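PDB 3ING: homoserine dehydrogenase from Thermoplasma acidophilum, which probably catalyses the NADP-dependent interconversion of L-homoserine and L-aspartate semialdehyde, a step in threonine and methionine biosynthesis. Local coordinates for residues A[3-8]-A[315-320]; A[153-158]-A[222-227]. All coordinates share one frame; numbering follows the deposited sequence.

Interaction 1 of 2, residues A[3-8]-A[315-320]; sequences KEIRII and NDILLL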
loop_
_atom_site.group_PDB
_atom_site.type_symbol
_atom_site.label_atom_id
_atom_site.label_comp_id
_atom_site.label_asym_id
_atom_site.label_seq_id
_atom_site.Cartn_x
_atom_site.Cartn_y
_atom_site.Cartn_z
ATOM N N LYS A 3 -19.942 8.588 -11.558
ATOM C CA LYS A 3 -21.223 7.896 -11.238
ATOM C C LYS A 3 -21.185 6.404 -11.610
ATOM O O LYS A 3 -21.666 5.574 -10.838
ATOM C CB LYS A 3 -22.407 8.574 -11.952
ATOM N N GLU A 4 -20.605 6.052 -12.759
ATOM C CA GLU A 4 -20.717 4.689 -13.257
ATOM C C GLU A 4 -19.584 4.266 -14.186
ATOM O O GLU A 4 -19.170 5.032 -15.062
ATOM C CB GLU A 4 -22.022 4.600 -14.027
ATOM C CG GLU A 4 -22.472 3.201 -14.355
ATOM C CD GLU A 4 -23.545 3.180 -15.446
ATOM O OE1 GLU A 4 -23.292 3.700 -16.576
ATOM O OE2 GLU A 4 -24.628 2.613 -15.173
ATOM N N ILE A 5 -19.085 3.048 -14.023
ATOM C CA ILE A 5 -18.076 2.531 -14.962
ATOM C C ILE A 5 -18.635 1.263 -15.573
ATOM O O ILE A 5 -19.179 0.407 -14.877
ATOM C CB ILE A 5 -16.639 2.369 -14.338
ATOM C CG1 ILE A 5 -15.623 2.074 -15.466
ATOM C CG2 ILE A 5 -16.601 1.308 -13.290
ATOM C CD1 ILE A 5 -14.125 2.045 -15.062
ATOM N N ARG A 6 -18.534 1.174 -16.893
ATOM C CA ARG A 6 -19.060 0.052 -17.628
ATOM C C ARG A 6 -17.909 -0.880 -17.966
ATOM O O ARG A 6 -16.901 -0.433 -18.541
ATOM C CB ARG A 6 -19.714 0.532 -18.898
ATOM C CG ARG A 6 -20.961 1.461 -18.685
ATOM C CD ARG A 6 -21.294 2.235 -19.947
ATOM N NE ARG A 6 -20.151 3.059 -20.359
ATOM C CZ ARG A 6 -20.071 3.744 -21.503
ATOM N NH1 ARG A 6 -21.079 3.750 -22.375
ATOM N NH2 ARG A 6 -18.977 4.439 -21.773
ATOM N N ILE A 7 -18.046 -2.160 -17.600
ATOM C CA ILE A 7 -16.979 -3.132 -17.871
ATOM C C ILE A 7 -17.467 -4.342 -18.667
ATOM O O ILE A 7 -18.686 -4.670 -18.737
ATOM C CB ILE A 7 -16.252 -3.605 -16.571
ATOM C CG1 ILE A 7 -17.026 -4.779 -15.904
ATOM C CG2 ILE A 7 -15.997 -2.396 -15.650
ATOM C CD1 ILE A 7 -16.408 -5.327 -14.706
ATOM N N ILE A 8 -16.490 -4.970 -19.308
ATOM C CA ILE A 8 -16.675 -6.233 -19.983
ATOM C C ILE A 8 -15.749 -7.201 -19.269
ATOM O O ILE A 8 -14.569 -6.903 -19.070
ATOM C CB ILE A 8 -16.316 -6.151 -21.480
ATOM C CG1 ILE A 8 -17.412 -5.379 -22.254
ATOM C CG2 ILE A 8 -16.158 -7.541 -22.033
ATOM C CD1 ILE A 8 -16.954 -4.866 -23.651
ATOM N N ASN A 315 -10.200 -3.409 -7.190
ATOM C CA ASN A 315 -9.440 -2.205 -6.817
ATOM C C ASN A 315 -8.895 -1.533 -8.072
ATOM O O ASN A 315 -9.004 -0.319 -8.229
ATOM C CB ASN A 315 -8.297 -2.514 -5.856
ATOM C CG ASN A 315 -7.692 -1.263 -5.295
ATOM O OD1 ASN A 315 -6.589 -0.823 -5.701
ATOM N ND2 ASN A 315 -8.449 -0.611 -4.430
ATOM N N ASP A 316 -8.347 -2.329 -9.000
ATOM C CA ASP A 316 -7.852 -1.788 -10.265
ATOM C C ASP A 316 -8.972 -1.099 -11.048
ATOM O O ASP A 316 -8.757 -0.022 -11.622
ATOM C CB ASP A 316 -7.190 -2.851 -11.138
ATOM C CG ASP A 316 -5.713 -3.099 -10.795
ATOM O OD1 ASP A 316 -5.064 -2.258 -10.114
ATOM O OD2 ASP A 316 -5.190 -4.125 -11.297
ATOM N N ILE A 317 -10.152 -1.721 -11.099
ATOM C CA ILE A 317 -11.318 -1.104 -11.780
ATOM C C ILE A 317 -11.651 0.281 -11.182
ATOM O O ILE A 317 -11.902 1.271 -11.907
ATOM C CB ILE A 317 -12.566 -2.033 -11.711
ATOM C CG1 ILE A 317 -12.325 -3.328 -12.514
ATOM C CG2 ILE A 317 -13.835 -1.284 -12.208
ATOM C CD1 ILE A 317 -13.490 -4.370 -12.428
ATOM N N LEU A 318 -11.615 0.351 -9.853
ATOM C CA LEU A 318 -11.956 1.582 -9.154
ATOM C C LEU A 318 -10.850 2.617 -9.330
ATOM O O LEU A 318 -11.136 3.808 -9.536
ATOM C CB LEU A 318 -12.235 1.283 -7.680
ATOM C CG LEU A 318 -13.480 0.425 -7.488
ATOM C CD1 LEU A 318 -13.709 0.071 -6.009
ATOM C CD2 LEU A 318 -14.712 1.153 -8.072
ATOM N N LEU A 319 -9.594 2.185 -9.340
ATOM C CA LEU A 319 -8.503 3.151 -9.616
ATOM C C LEU A 319 -8.662 3.745 -11.016
ATOM O O LEU A 319 -8.466 4.946 -11.209
ATOM C CB LEU A 319 -7.121 2.510 -9.469
ATOM C CG LEU A 319 -6.640 2.193 -8.033
ATOM C CD1 LEU A 319 -5.372 1.323 -8.025
ATOM C CD2 LEU A 319 -6.401 3.557 -7.332
ATOM N N LEU A 320 -9.041 2.919 -11.987
ATOM C CA LEU A 320 -9.201 3.420 -13.352
ATOM C C LEU A 320 -10.455 4.275 -13.534
ATOM O O LEU A 320 -10.523 5.079 -14.450
ATOM C CB LEU A 320 -9.167 2.288 -14.359
ATOM C CG LEU A 320 -7.779 1.772 -14.687
ATOM C CD1 LEU A 320 -7.837 0.426 -15.440
ATOM C CD2 LEU A 320 -7.038 2.791 -15.530
#
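Ile317, on helix 306-321, reaches to Ile5 and Ile7, which lie on the same face of strand 4-10. The apolar contacts are made branch by branch. CG2 of Ile317 meets CG2 of Ile5 at 3.9 Å, and the two side chains run obliquely to each other. The other arm of Ile317 ends on Ile7, where the CD1 atoms of Ile317 and Ile7 meet at 3.8 Å; these side chains cross nearly at right angles. Ile7 has CG1 placed between its backbone N and carbonyl carbon (chi1 85°), and the extended CG1-CD1 arm points at the helix.

One contact involves the backbone. CD1 of Ile5 lies 3.9 Å from the carbonyl O of Ile317. No hydrogen bond joins the two segments, and all three isoleucines are buried.

Two charged side chains pair outside the contact: Asp316 forms a salt bridge with Arg140, and Arg6 one with Asp84.

Residues 3-8 belong to strand 4-10 of the Rossmann-type NADP-binding sheet, between strands 34-41 and 85-88. The C-terminal helix 306-321 packs on this sheet: Ile317 also touches Val87, Leu318 touches Ile35, and Leu320 touches Val114 of strand 112-115.

Interaction 2 of 2, residues A[153-158]-A[222-227]; sequences SVLDYS and VNHIFG. With EDO (1,2-ethanediol), chain G; EDO (1,2-ethanediol), chain I.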
loop_
_atom_site.group_PDB
_atom_site.type_symbol
_atom_site.label_atom_id
_atom_site.label_comp_id
_atom_site.label_asym_id
_atom_site.label_seq_id
_atom_site.Cartn_x
_atom_site.Cartn_y
_atom_site.Cartn_z
ATOM N N SER A 153 -0.286 -1.236 -6.563
ATOM C CA SER A 153 -0.958 -0.044 -6.022
ATOM C C SER A 153 -0.046 0.634 -4.970
ATOM O O SER A 153 -0.056 1.868 -4.802
ATOM C CB SER A 153 -2.300 -0.437 -5.427
ATOM O OG SER A 153 -2.256 -1.449 -4.414
ATOM N N VAL A 154 0.729 -0.199 -4.258
ATOM C CA VAL A 154 1.715 0.292 -3.254
ATOM C C VAL A 154 2.862 1.011 -3.964
ATOM O O VAL A 154 3.301 2.114 -3.580
ATOM C CB VAL A 154 2.236 -0.868 -2.420
ATOM C CG1 VAL A 154 3.426 -0.455 -1.522
ATOM C CG2 VAL A 154 1.067 -1.486 -1.599
ATOM N N LEU A 155 3.359 0.365 -5.004
ATOM C CA LEU A 155 4.458 0.932 -5.797
ATOM C C LEU A 155 3.994 2.195 -6.496
ATOM O O LEU A 155 4.766 3.152 -6.587
ATOM C CB LEU A 155 4.998 -0.088 -6.803
ATOM C CG LEU A 155 5.733 -1.331 -6.299
ATOM C CD1 LEU A 155 6.045 -2.235 -7.425
ATOM C CD2 LEU A 155 6.996 -0.960 -5.578
ATOM N N ASP A 156 2.733 2.243 -6.949
ATOM C CA ASP A 156 2.215 3.431 -7.643
ATOM C C ASP A 156 1.851 4.602 -6.721
ATOM O O ASP A 156 1.984 5.743 -7.100
ATOM C CB ASP A 156 0.940 3.105 -8.452
ATOM C CG ASP A 156 1.210 2.282 -9.710
ATOM O OD1 ASP A 156 2.371 2.220 -10.116
ATOM O OD2 ASP A 156 0.246 1.712 -10.288
ATOM N N TYR A 157 1.310 4.333 -5.541
ATOM C CA TYR A 157 0.765 5.427 -4.733
ATOM C C TYR A 157 1.274 5.588 -3.311
ATOM O O TYR A 157 0.860 6.536 -2.638
ATOM C CB TYR A 157 -0.770 5.269 -4.670
ATOM C CG TYR A 157 -1.394 5.211 -6.034
ATOM C CD1 TYR A 157 -1.451 6.351 -6.837
ATOM C CD2 TYR A 157 -1.862 4.019 -6.562
ATOM C CE1 TYR A 157 -1.974 6.291 -8.097
ATOM C CE2 TYR A 157 -2.376 3.961 -7.822
ATOM C CZ TYR A 157 -2.459 5.103 -8.573
ATOM O OH TYR A 157 -2.991 5.074 -9.856
ATOM N N SER A 158 2.120 4.671 -2.840
ATOM C CA SER A 158 2.613 4.713 -1.459
ATOM C C SER A 158 4.091 5.073 -1.318
ATOM O O SER A 158 4.496 5.531 -0.259
ATOM C CB SER A 158 2.384 3.374 -0.768
ATOM O OG SER A 158 1.005 3.112 -0.527
ATOM N N VAL A 222 10.048 -7.016 -12.919
ATOM C CA VAL A 222 11.263 -6.349 -13.403
ATOM C C VAL A 222 10.889 -5.253 -14.404
ATOM O O VAL A 222 11.413 -4.151 -14.333
ATOM C CB VAL A 222 12.326 -7.337 -13.962
ATOM C CG1 VAL A 222 11.917 -7.919 -15.369
ATOM C CG2 VAL A 222 13.744 -6.647 -14.006
ATOM N N ASN A 223 9.946 -5.520 -15.317
ATOM C CA ASN A 223 9.534 -4.487 -16.310
ATOM C C ASN A 223 8.826 -3.304 -15.636
ATOM O O ASN A 223 9.067 -2.152 -15.959
ATOM C CB ASN A 223 8.635 -5.078 -17.410
ATOM C CG ASN A 223 9.347 -6.076 -18.283
ATOM O OD1 ASN A 223 10.581 -6.163 -18.281
ATOM N ND2 ASN A 223 8.574 -6.775 -19.115
ATOM N N HIS A 224 7.928 -3.590 -14.703
ATOM C CA HIS A 224 7.304 -2.526 -13.940
ATOM C C HIS A 224 8.313 -1.654 -13.149
ATOM O O HIS A 224 8.282 -0.458 -13.229
ATOM C CB HIS A 224 6.330 -3.077 -12.917
ATOM C CG HIS A 224 5.582 -2.007 -12.197
ATOM N ND1 HIS A 224 4.305 -1.631 -12.555
ATOM C CD2 HIS A 224 5.935 -1.198 -11.172
ATOM C CE1 HIS A 224 3.896 -0.650 -11.769
ATOM N NE2 HIS A 224 4.868 -0.360 -10.931
ATOM N N ILE A 225 9.174 -2.275 -12.358
ATOM C CA ILE A 225 10.027 -1.543 -11.463
ATOM C C ILE A 225 11.164 -0.891 -12.215
ATOM O O ILE A 225 11.453 0.295 -11.949
ATOM C CB ILE A 225 10.579 -2.437 -10.372
ATOM C CG1 ILE A 225 9.412 -2.962 -9.523
ATOM C CG2 ILE A 225 11.624 -1.669 -9.528
ATOM C CD1 ILE A 225 9.760 -4.079 -8.546
ATOM N N PHE A 226 11.832 -1.633 -13.116
ATOM C CA PHE A 226 13.023 -1.069 -13.763
ATOM C C PHE A 226 12.841 -0.569 -15.185
ATOM O O PHE A 226 13.785 -0.088 -15.798
ATOM C CB PHE A 226 14.171 -2.068 -13.656
ATOM C CG PHE A 226 14.606 -2.300 -12.225
ATOM C CD1 PHE A 226 15.255 -1.304 -11.528
ATOM C CD2 PHE A 226 14.316 -3.483 -11.576
ATOM C CE1 PHE A 226 15.634 -1.493 -10.210
ATOM C CE2 PHE A 226 14.706 -3.677 -10.255
ATOM C CZ PHE A 226 15.361 -2.676 -9.584
ATOM N N GLY A 227 11.626 -0.632 -15.705
ATOM C CA GLY A 227 11.366 -0.045 -17.004
ATOM C C GLY A 227 11.919 -0.818 -18.179
ATOM O O GLY A 227 12.115 -0.260 -19.254
HETATM C C1 EDO G . 0.213 0.346 -13.464
HETATM O O1 EDO G . 0.512 -0.107 -12.146
HETATM C C2 EDO G . 1.294 1.325 -13.946
HETATM O O2 EDO G . 1.916 2.112 -12.895
HETATM C C1 EDO I . 13.055 2.659 -9.688
HETATM O O1 EDO I . 14.110 1.659 -9.692
HETATM C C2 EDO I . 11.794 2.265 -8.907
HETATM O O2 EDO I . 10.600 1.923 -9.702
HETATM O O HOH W 1 5.047 2.186 -9.734
#
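Leu155 brings its CD1 obliquely to the imidazole of His224, 3.9 Å from CD2 of that ring, and the two side chains slide past each other in opposite directions. The same Leu155 CD1 lies 4.0 Å from CG1 of Ile225, whose side chain crosses it at about a right angle. Asp156 OD1 lies at the edge of the His224 ring, near its plane, 3.6 Å from CE1. A water closes the polar link: it donates to Asp156 OD1 at 2.7 Å and is 2.8 Å from His224 NE2. His224 has CG anti to its backbone N (chi1 -175°), which carries the ring across to the other helix. Tyr141 OH is bonded to His224 ND1, so both ring nitrogens have partners.

The two short helical segments run nearly parallel, at 14°, with their axes 11.8 Å apart. They belong to helices 152-157 and 212-226, which pack against the antiparallel sheet of the family's catalytic domain. Leu155 and Ile225 both touch Val164 of that sheet.

A 1,2-ethanediol, probably from the crystallisation liquor, grips the Asp156 carboxylate with both hydroxyls. Its O1 donates to OD2 of Asp156 at 2.6 Å, and its O2 donates to OD1. Arg140 forms a salt bridge with OD2 of Asp156.

How the interactions relate
The centres of interactions 1 and 2 lie 21 Å apart. Interaction 2 is nested in the chain between the two segments of interaction 1. They meet where CD1 of Leu319 comes 4.0 Å from CE2 of Tyr157, a contact made across the subunit interface. Arg140 also connects them, with salt bridges to Asp316 and Asp156. Both contacts touch the second subunit. Interaction 1 belongs to the nucleotide-binding sheet and the helix packed on it; the side chain of Ile317 is about 13 Å from NADPH. Interaction 2 lies nearer the sodium ion, about 9 Å from the side chain of Leu155. The His224 side chain is about 10 Å from that of Lys217, the predicted proton donor.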